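Long-range contact in prophage Pfl 6 Cro (Pseudomonas fluorescens, PDB 2PIJ), which probably binds operator DNA as a dimer through a helix-turn-helix motif, acting as a transcription factor of the prophage: residues R35-T43 against V50-I58. Numbering follows the deposited sequence.
Sequences RAGRSIEIT and VEANEIRPI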
loop_
_atom_site.group_PDB
_atom_site.type_symbol
_atom_site.label_atom_id
_atom_site.label_comp_id
_atom_site.label_asym_id
_atom_site.label_seq_id
_atom_site.Cartn_x
_atom_site.Cartn_y
_atom_site.Cartn_z
ATOM N N ARG B 35 -9.384 -10.229 11.113
ATOM C CA ARG B 35 -10.785 -10.010 11.503
ATOM C C ARG B 35 -11.436 -8.885 10.729
ATOM O O ARG B 35 -12.561 -9.026 10.228
ATOM C CB ARG B 35 -10.908 -9.686 12.997
ATOM C CG ARG B 35 -11.071 -10.892 13.864
ATOM C CD ARG B 35 -11.525 -10.522 15.307
ATOM N NE ARG B 35 -11.014 -9.236 15.810
ATOM C CZ ARG B 35 -9.778 -9.005 16.266
ATOM N NH1 ARG B 35 -8.857 -9.964 16.301
ATOM N NH2 ARG B 35 -9.455 -7.788 16.682
ATOM N N ALA B 36 -10.727 -7.765 10.664
ATOM C CA ALA B 36 -11.224 -6.555 10.010
ATOM C C ALA B 36 -11.073 -6.540 8.482
ATOM O O ALA B 36 -11.369 -5.527 7.861
ATOM C CB ALA B 36 -10.558 -5.320 10.621
ATOM N N GLY B 37 -10.598 -7.639 7.884
ATOM C CA GLY B 37 -10.395 -7.715 6.424
ATOM C C GLY B 37 -9.559 -6.563 5.873
ATOM O O GLY B 37 -9.874 -5.974 4.824
ATOM N N ARG B 38 -8.506 -6.206 6.600
ATOM C CA ARG B 38 -7.647 -5.151 6.153
ATOM C C ARG B 38 -6.847 -5.588 4.924
ATOM O O ARG B 38 -6.515 -6.778 4.781
ATOM C CB ARG B 38 -6.756 -4.672 7.303
ATOM C CG ARG B 38 -7.575 -3.931 8.389
ATOM C CD ARG B 38 -6.756 -3.761 9.699
ATOM N NE ARG B 38 -5.518 -3.007 9.489
ATOM C CZ ARG B 38 -4.643 -2.694 10.439
ATOM N NH1 ARG B 38 -4.866 -3.031 11.716
ATOM N NH2 ARG B 38 -3.553 -1.994 10.124
ATOM N N SER B 39 -6.556 -4.659 4.012
ATOM C CA SER B 39 -5.821 -5.049 2.796
ATOM C C SER B 39 -4.314 -5.155 3.058
ATOM O O SER B 39 -3.542 -4.263 2.717
ATOM C CB SER B 39 -6.130 -4.171 1.552
ATOM O OG SER B 39 -7.268 -4.694 0.814
ATOM N N ILE B 40 -3.893 -6.276 3.634
ATOM C CA ILE B 40 -2.493 -6.444 3.995
ATOM C C ILE B 40 -1.795 -7.355 2.983
ATOM O O ILE B 40 -2.293 -8.450 2.648
ATOM C CB ILE B 40 -2.367 -7.015 5.473
ATOM C CG1 ILE B 40 -3.163 -6.205 6.562
ATOM C CG2 ILE B 40 -0.888 -7.252 5.813
ATOM C CD1 ILE B 40 -2.646 -4.838 6.937
ATOM N N GLU B 41 -0.630 -6.890 2.487
ATOM C CA GLU B 41 0.176 -7.588 1.521
ATOM C C GLU B 41 1.481 -8.008 2.195
ATOM O O GLU B 41 2.152 -7.233 2.897
ATOM C CB GLU B 41 0.425 -6.699 0.300
ATOM C CG GLU B 41 1.314 -7.357 -0.791
ATOM C CD GLU B 41 1.911 -6.346 -1.714
ATOM O OE1 GLU B 41 2.858 -5.616 -1.307
ATOM O OE2 GLU B 41 1.476 -6.295 -2.871
ATOM N N ILE B 42 1.810 -9.273 2.041
ATOM C CA ILE B 42 3.033 -9.783 2.586
ATOM C C ILE B 42 4.110 -9.917 1.460
ATOM O O ILE B 42 3.886 -10.510 0.420
ATOM C CB ILE B 42 2.799 -11.166 3.290
ATOM C CG1 ILE B 42 1.752 -11.048 4.424
ATOM C CG2 ILE B 42 4.146 -11.738 3.767
ATOM C CD1 ILE B 42 2.139 -10.160 5.606
ATOM N N THR B 43 5.285 -9.375 1.737
ATOM C CA THR B 43 6.444 -9.520 0.861
ATOM C C THR B 43 7.533 -10.436 1.465
ATOM O O THR B 43 8.004 -10.207 2.573
ATOM C CB THR B 43 7.047 -8.160 0.482
ATOM O OG1 THR B 43 6.014 -7.317 -0.058
ATOM C CG2 THR B 43 8.084 -8.316 -0.587
ATOM N N VAL B 50 11.014 -10.570 5.722
ATOM C CA VAL B 50 9.580 -10.590 5.440
ATOM C C VAL B 50 9.083 -9.211 5.787
ATOM O O VAL B 50 9.430 -8.682 6.842
ATOM C CB VAL B 50 8.784 -11.715 6.175
ATOM C CG1 VAL B 50 7.252 -11.541 5.971
ATOM C CG2 VAL B 50 9.245 -13.099 5.727
ATOM N N GLU B 51 8.315 -8.608 4.869
ATOM C CA GLU B 51 7.714 -7.314 5.147
ATOM C C GLU B 51 6.199 -7.355 4.990
ATOM O O GLU B 51 5.646 -8.236 4.324
ATOM C CB GLU B 51 8.275 -6.191 4.277
ATOM C CG GLU B 51 9.760 -5.968 4.449
ATOM C CD GLU B 51 10.268 -4.803 3.659
ATOM O OE1 GLU B 51 9.885 -4.659 2.488
ATOM O OE2 GLU B 51 11.134 -4.094 4.200
ATOM N N ALA B 52 5.546 -6.387 5.580
ATOM C CA ALA B 52 4.064 -6.319 5.514
ATOM C C ALA B 52 3.705 -4.835 5.272
ATOM O O ALA B 52 4.309 -3.937 5.878
ATOM C CB ALA B 52 3.362 -6.909 6.768
ATOM N N ASN B 53 2.634 -4.636 4.512
ATOM C CA ASN B 53 2.129 -3.301 4.116
ATOM C C ASN B 53 0.633 -3.398 3.963
ATOM O O ASN B 53 0.100 -4.361 3.396
ATOM C CB ASN B 53 2.740 -2.871 2.742
ATOM C CG ASN B 53 4.212 -2.557 2.832
ATOM O OD1 ASN B 53 4.592 -1.519 3.386
ATOM N ND2 ASN B 53 5.039 -3.396 2.201
ATOM N N GLU B 54 -0.056 -2.394 4.431
ATOM C CA GLU B 54 -1.455 -2.221 4.153
ATOM C C GLU B 54 -1.536 -1.344 2.896
ATOM O O GLU B 54 -0.845 -0.274 2.836
ATOM C CB GLU B 54 -2.095 -1.501 5.329
ATOM C CG GLU B 54 -3.617 -1.329 5.241
ATOM C CD GLU B 54 -4.227 -0.944 6.590
ATOM O OE1 GLU B 54 -3.619 -0.145 7.340
ATOM O OE2 GLU B 54 -5.328 -1.449 6.913
ATOM N N ILE B 55 -2.304 -1.787 1.914
ATOM C CA ILE B 55 -2.626 -0.981 0.723
ATOM C C ILE B 55 -3.998 -0.320 0.895
ATOM O O ILE B 55 -5.049 -0.981 0.920
ATOM C CB ILE B 55 -2.649 -1.816 -0.614
ATOM C CG1 ILE B 55 -1.490 -2.784 -0.799
ATOM C CG2 ILE B 55 -2.699 -0.933 -1.818
ATOM C CD1 ILE B 55 0.004 -2.384 -0.296
ATOM N N ARG B 56 -3.963 0.997 1.027
ATOM C CA ARG B 56 -5.170 1.770 1.282
ATOM C C ARG B 56 -5.563 2.647 0.104
ATOM O O ARG B 56 -4.797 3.505 -0.294
ATOM C CB ARG B 56 -4.936 2.648 2.521
ATOM C CG ARG B 56 -4.564 1.845 3.786
ATOM C CD ARG B 56 -5.469 2.249 4.950
ATOM N NE ARG B 56 -5.452 3.696 5.140
ATOM C CZ ARG B 56 -5.173 4.300 6.291
ATOM N NH1 ARG B 56 -4.890 3.596 7.389
ATOM N NH2 ARG B 56 -5.199 5.628 6.347
ATOM N N PRO B 57 -6.785 2.453 -0.457
ATOM C CA PRO B 57 -7.163 3.331 -1.578
ATOM C C PRO B 57 -7.352 4.792 -1.148
ATOM O O PRO B 57 -7.673 5.074 0.017
ATOM C CB PRO B 57 -8.481 2.723 -2.069
ATOM C CG PRO B 57 -8.948 1.896 -0.999
ATOM C CD PRO B 57 -7.841 1.485 -0.141
ATOM N N ILE B 58 -7.124 5.684 -2.111
ATOM C CA ILE B 58 -7.263 7.112 -1.954
ATOM C C ILE B 58 -8.136 7.587 -3.135
ATOM O O ILE B 58 -7.735 7.497 -4.309
ATOM C CB ILE B 58 -5.886 7.907 -1.955
ATOM C CG1 ILE B 58 -4.881 7.363 -0.901
ATOM C CG2 ILE B 58 -6.131 9.483 -1.943
ATOM C CD1 ILE B 58 -5.220 7.658 0.572
HETATM O O HOH W 1 -7.109 -2.249 4.963
HETATM O O HOH W 2 3.983 -5.999 1.302
#
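Glu54 reaches from strand 50-58 to Arg38, just ahead of strand 40-44, and illustrates how a residue inside a strand can pair with a charge on the loop leading into its neighbour. Its CB lies 3.7 Å from CD1 of Ile40, and CG lies over both that methyl and the carbonyl oxygen of Ser39. With CG anti to the backbone N (chi1 -176°) and the chain extended beyond it, the carboxylate is carried out to the guanidinium. There a salt bridge forms: OE2 accepts from Arg38 NE at 3.0 Å, the nitrogen standing 47° out of the carboxylate plane, while OE1 takes a weak bond from NH2. A water donating to OE2 and accepting from Ser39 N ties the same acid to the backbone; Gln32 holds Arg38 NH1. Further along, CD1 of Ile42 meets CB of Ala52 at 3.7 Å and CG2 of Ile42 touches Val50 CG1, on the face that Leu19 and Leu23 of helix 16-23 cover. On the other face a second water joins Glu41, Thr43 and Asn53 ND2. Reciprocal main-chain bonds of Glu41 with Asn53 and Thr43 with Glu51 set the register. The arrangement is the antiparallel beta hairpin of an alpha+beta Cro fold, whose strand 50-58 pairs antiparallel with its counterpart across the dimer.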